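Side-chain contacts in sphingomyelinase-c (Listeria ivanovii, PDB 1ZWX), which belongs to the endonuclease/exonuclease/phosphatase family and has the two-sheet fold of the DNase I-like proteins: residues H151-A154 and L158-K161; E170-I175 and L196-G201. All blocks are in the same frame, centred on the assembly; numbering follows the deposited sequence. Where two conformers were deposited one is given.

Contact 1 and contact 2 follow one another along the chain, and their centres lie about 11 Å apart on the same side of the chain's centre. Contact 1 lies within the loop that joins strand 143-151 to helix 161-182. Contact 2 brings the middle of that helix against the loop after strand 189-193, the parallel neighbour of strand 143-151 in one of the two six-stranded sheets. The two also touch directly: Asn197 ND2 lies 2.9 Å from Thr152 O and Gln171 OE1 2.9 Å from Gln153 N, both probable hydrogen bonds. Residues 151-154 are thereby tied to both the helix and the second loop, at the ends of two adjacent strands.

Contact 1: H151-A154 and L158-K161; sequences HTQA and LISK. Unlike the reference sequence in segment 151-154: Gln153 (reference Pro).
Across the loop between strand 143-151 and helix 161-182, Ile159 sets its terminal methyl over the face of the Gln153 amide, the two side chains coming from opposite directions. Leu158 precedes it in the loop, its backbone N hydrogen-bonded to the carboxylate of Asp156. Ile159 carries the contact itself: CG1 is lodged between the backbone N and the carbonyl carbon (chi1 72°), and the extended second torsion sends CD1 out to Gln153 NE2 at 3.6 Å. The branched apolar chain suits this half-sheltered place, and Ile159 also touches Ser164 of helix 161-182. Ser160 follows as N-cap of that helix, its OG hydrogen-bonded to Thr163 OG1.

The amide beneath the methyl is held on both ends. Gln153 NE2 donates to Ala154 O over 3.0 Å with an N-H...O angle of 158°, meeting a lone pair in the carbonyl plane, while OE1 accepts from the backbone N of Gly123. A bend at chi2 (74°) folds the chain back far enough to reach the next residue's carbonyl. Gln153 stands where the reference sequence has proline. Alongside, Ala154 N is hydrogen-bonded to Asp126, and a bound phosphate ion lies about 4 Å from the Ala154 side chain. Because both ends of the amide already have polar partners in or near its plane, Ile159 adds van der Waals contact alone and probably shields one face.

Contact 2: E170-I175 and L196-G201; sequences EQMQEI and LNVNYG
Met172 reaches out from helix 161-182 and lays its terminal methyl between Leu196 and Val198 of the loop that follows strand 189-193. Met172 has two conformers; these contacts belong to one of them and may hold only part of the time. In it, the methionine and Leu196 chains cross at a slant and touch through Met172 CE and Leu196 CD1, 3.6 Å apart, with the sulfur SD 4.1 Å from the same CD1. CE also approaches the backbone, 3.7 Å from Leu196 O. Val198 offers a single branch, CG2, 3.7 Å from Met172 CE.

Met172 CG is anti to its carbonyl carbon (chi1 -52°); chi2 at -146° turns the chain away from full extension, and chi3 (177°) then carries CE on to the loop. A long, unbranched thioether suits a helix whose backbone is well separated from the loop, the nearest CA atoms, Met172 and Leu196, being 8.9 Å apart; the branched Leu196 and Val198 offer compact methyls to receive it.

All three residues are buried, and no hydrogen bond crosses between the segments. Met208 and Leu212 of helix 203-212 also pack on Met172, while Leu196 touches Thr150 of strand 143-151 and Tyr249 of strand 248-252. In this DNase I-like fold, strand 143-151, helix 161-182 and the parallel neighbour 189-193 form a beta-alpha-beta crossover, whose helix packs here on the loop after the second strand.

Contact 1: H151-A154 and L158-K161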
loop_
_atom_site.group_PDB
_atom_site.type_symbol
_atom_site.label_atom_id
_atom_site.label_comp_id
_atom_site.label_asym_id
_atom_site.label_seq_id
_atom_site.Cartn_x
_atom_site.Cartn_y
_atom_site.Cartn_z
ATOM N N HIS A 151 0.387 2.962 4.641
ATOM C CA HIS A 151 1.716 2.375 4.697
ATOM C C HIS A 151 2.246 2.843 6.055
ATOM O O HIS A 151 2.485 4.028 6.269
ATOM C CB HIS A 151 2.607 2.885 3.540
ATOM C CG HIS A 151 4.036 2.393 3.601
ATOM N ND1 HIS A 151 5.062 2.988 2.887
ATOM C CD2 HIS A 151 4.601 1.378 4.292
ATOM C CE1 HIS A 151 6.193 2.337 3.122
ATOM N NE2 HIS A 151 5.943 1.356 3.970
ATOM N N THR A 152 2.379 1.890 6.976
ATOM C CA THR A 152 2.709 2.206 8.380
ATOM C C THR A 152 4.240 2.128 8.640
ATOM O O THR A 152 5.016 1.715 7.791
ATOM C CB THR A 152 1.972 1.245 9.365
ATOM O OG1 THR A 152 2.293 -0.090 9.008
ATOM C CG2 THR A 152 0.440 1.426 9.278
ATOM N N GLN A 153 4.620 2.578 9.830
ATOM C CA GLN A 153 5.996 2.527 10.339
ATOM C C GLN A 153 6.705 1.200 10.096
ATOM O O GLN A 153 6.179 0.136 10.442
ATOM C CB GLN A 153 5.933 2.813 11.861
ATOM C CG GLN A 153 7.325 2.699 12.555
ATOM C CD GLN A 153 8.235 3.890 12.238
ATOM O OE1 GLN A 153 7.805 5.051 12.260
ATOM N NE2 GLN A 153 9.502 3.602 11.963
ATOM N N ALA A 154 7.948 1.265 9.574
ATOM C CA ALA A 154 8.768 0.077 9.371
ATOM C C ALA A 154 9.624 -0.204 10.623
ATOM O O ALA A 154 9.856 0.694 11.431
ATOM C CB ALA A 154 9.699 0.274 8.169
ATOM N N LEU A 158 17.772 1.558 13.941
ATOM C CA LEU A 158 18.093 2.426 15.054
ATOM C C LEU A 158 16.943 2.646 16.045
ATOM O O LEU A 158 17.060 3.470 16.955
ATOM C CB LEU A 158 18.638 3.750 14.554
ATOM C CG LEU A 158 19.986 3.664 13.826
ATOM C CD1 LEU A 158 20.534 5.067 13.557
ATOM C CD2 LEU A 158 20.985 2.805 14.620
ATOM N N ILE A 159 15.833 1.932 15.863
ATOM C CA ILE A 159 14.778 1.920 16.896
ATOM C C ILE A 159 14.468 0.485 17.268
ATOM O O ILE A 159 14.579 -0.415 16.441
ATOM C CB ILE A 159 13.507 2.763 16.515
ATOM C CG1 ILE A 159 12.682 2.079 15.416
ATOM C CG2 ILE A 159 13.900 4.195 16.122
ATOM C CD1 ILE A 159 11.521 2.888 14.910
ATOM N N SER A 160 14.171 0.244 18.537
ATOM C CA SER A 160 13.919 -1.115 18.974
ATOM C C SER A 160 12.618 -1.589 18.343
ATOM O O SER A 160 11.778 -0.768 17.935
ATOM C CB SER A 160 13.805 -1.194 20.502
ATOM O OG SER A 160 12.639 -0.535 20.932
ATOM N N LYS A 161 12.479 -2.899 18.239
ATOM C CA LYS A 161 11.245 -3.502 17.738
ATOM C C LYS A 161 10.045 -3.217 18.665
ATOM O O LYS A 161 8.926 -3.124 18.176
ATOM C CB LYS A 161 11.432 -5.014 17.490
ATOM C CG LYS A 161 12.364 -5.282 16.296
ATOM C CD LYS A 161 12.579 -6.775 16.017
ATOM C CE LYS A 161 13.190 -7.033 14.626
ATOM N NZ LYS A 161 14.419 -6.253 14.325
#

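Contact 2: E170-I175 and L196-G201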
loop_
_atom_site.group_PDB
_atom_site.type_symbol
_atom_site.label_atom_id
_atom_site.label_comp_id
_atom_site.label_asym_id
_atom_site.label_seq_id
_atom_site.Cartn_x
_atom_site.Cartn_y
_atom_site.Cartn_z
ATOM N N GLU A 170 -0.116 2.665 17.460
ATOM C CA GLU A 170 -0.722 3.983 17.576
ATOM C C GLU A 170 -1.289 4.374 16.210
ATOM O O GLU A 170 -2.391 4.948 16.111
ATOM C CB GLU A 170 0.290 5.026 18.060
ATOM C CG GLU A 170 -0.282 6.368 18.462
ATOM C CD GLU A 170 -0.592 7.298 17.250
ATOM O OE1 GLU A 170 -1.410 8.219 17.400
ATOM O OE2 GLU A 170 -0.023 7.103 16.165
ATOM N N GLN A 171 -0.547 4.044 15.157
ATOM C CA GLN A 171 -1.004 4.374 13.783
ATOM C C GLN A 171 -2.250 3.572 13.415
ATOM O O GLN A 171 -3.156 4.103 12.789
ATOM C CB GLN A 171 0.137 4.113 12.787
ATOM C CG GLN A 171 1.252 5.174 12.970
ATOM C CD GLN A 171 2.454 4.906 12.087
ATOM O OE1 GLN A 171 2.575 3.833 11.519
ATOM N NE2 GLN A 171 3.345 5.906 11.966
ATOM N N MET A 172 -2.302 2.295 13.798
ATOM C CA MET A 172 -3.539 1.528 13.609
ATOM C C MET A 172 -4.735 2.157 14.333
ATOM O O MET A 172 -5.844 2.199 13.762
ATOM C CB MET A 172 -3.359 0.057 13.971
ATOM C CG MET A 172 -2.203 -0.499 13.270
ATOM S SD MET A 172 -2.026 -2.131 12.666
ATOM C CE MET A 172 -0.420 -1.974 11.884
ATOM N N GLN A 173 -4.520 2.647 15.559
ATOM C CA GLN A 173 -5.552 3.386 16.277
ATOM C C GLN A 173 -5.980 4.647 15.533
ATOM O O GLN A 173 -7.172 4.957 15.527
ATOM C CB GLN A 173 -5.160 3.776 17.719
ATOM C CG GLN A 173 -6.310 4.486 18.485
ATOM C CD GLN A 173 -7.546 3.550 18.630
ATOM O OE1 GLN A 173 -7.441 2.410 19.109
ATOM N NE2 GLN A 173 -8.705 4.027 18.179
ATOM N N GLU A 174 -5.023 5.396 14.960
ATOM C CA GLU A 174 -5.394 6.580 14.166
ATOM C C GLU A 174 -6.419 6.222 13.085
ATOM O O GLU A 174 -7.351 6.976 12.877
ATOM C CB GLU A 174 -4.172 7.279 13.556
ATOM C CG GLU A 174 -3.247 7.934 14.615
ATOM C CD GLU A 174 -2.216 8.896 14.004
ATOM O OE1 GLU A 174 -2.560 9.607 13.054
ATOM O OE2 GLU A 174 -1.058 8.931 14.474
ATOM N N ILE A 175 -6.235 5.073 12.446
ATOM C CA ILE A 175 -7.134 4.590 11.394
ATOM C C ILE A 175 -8.527 4.267 11.988
ATOM O O ILE A 175 -9.564 4.718 11.480
ATOM C CB ILE A 175 -6.534 3.395 10.707
ATOM C CG1 ILE A 175 -5.291 3.824 9.859
ATOM C CG2 ILE A 175 -7.563 2.644 9.833
ATOM C CD1 ILE A 175 -4.511 2.629 9.338
ATOM N N LEU A 196 1.242 -2.939 5.880
ATOM C CA LEU A 196 0.999 -2.737 7.306
ATOM C C LEU A 196 2.253 -2.988 8.169
ATOM O O LEU A 196 2.235 -2.668 9.380
ATOM C CB LEU A 196 -0.187 -3.596 7.805
ATOM C CG LEU A 196 -1.582 -2.934 7.652
ATOM C CD1 LEU A 196 -1.738 -1.726 8.558
ATOM C CD2 LEU A 196 -1.848 -2.463 6.247
ATOM N N ASN A 197 3.295 -3.562 7.561
ATOM C CA ASN A 197 4.612 -3.733 8.228
ATOM C C ASN A 197 4.507 -4.627 9.499
ATOM O O ASN A 197 5.296 -4.531 10.433
ATOM C CB ASN A 197 5.251 -2.374 8.509
ATOM C CG ASN A 197 6.295 -1.993 7.467
ATOM O OD1 ASN A 197 7.128 -2.827 7.077
ATOM N ND2 ASN A 197 6.258 -0.760 7.006
ATOM N N VAL A 198 3.496 -5.489 9.501
ATOM C CA VAL A 198 3.279 -6.471 10.562
ATOM C C VAL A 198 3.335 -7.838 9.899
ATOM O O VAL A 198 2.540 -8.141 8.998
ATOM C CB VAL A 198 1.945 -6.237 11.280
ATOM C CG1 VAL A 198 1.643 -7.375 12.331
ATOM C CG2 VAL A 198 1.912 -4.873 11.919
ATOM N N ASN A 199 4.309 -8.652 10.317
ATOM C CA ASN A 199 4.521 -9.961 9.754
ATOM C C ASN A 199 3.425 -10.945 10.212
ATOM O O ASN A 199 3.073 -11.005 11.407
ATOM C CB ASN A 199 5.948 -10.447 10.125
ATOM C CG ASN A 199 6.362 -11.703 9.385
ATOM O OD1 ASN A 199 5.903 -11.994 8.279
ATOM N ND2 ASN A 199 7.251 -12.468 10.007
ATOM N N TYR A 200 2.864 -11.666 9.245
ATOM C CA TYR A 200 1.739 -12.556 9.470
ATOM C C TYR A 200 2.093 -13.614 10.506
ATOM O O TYR A 200 3.220 -14.100 10.528
ATOM C CB TYR A 200 1.351 -13.285 8.175
ATOM C CG TYR A 200 0.238 -14.293 8.410
ATOM C CD1 TYR A 200 -1.061 -13.858 8.716
ATOM C CD2 TYR A 200 0.486 -15.675 8.370
ATOM C CE1 TYR A 200 -2.111 -14.778 8.950
ATOM C CE2 TYR A 200 -0.548 -16.603 8.609
ATOM C CZ TYR A 200 -1.831 -16.146 8.899
ATOM O OH TYR A 200 -2.856 -17.041 9.146
ATOM N N GLY A 201 1.120 -13.938 11.351
ATOM C CA GLY A 201 1.219 -15.081 12.247
ATOM C C GLY A 201 2.049 -14.826 13.482
ATOM O O GLY A 201 2.464 -15.771 14.139
#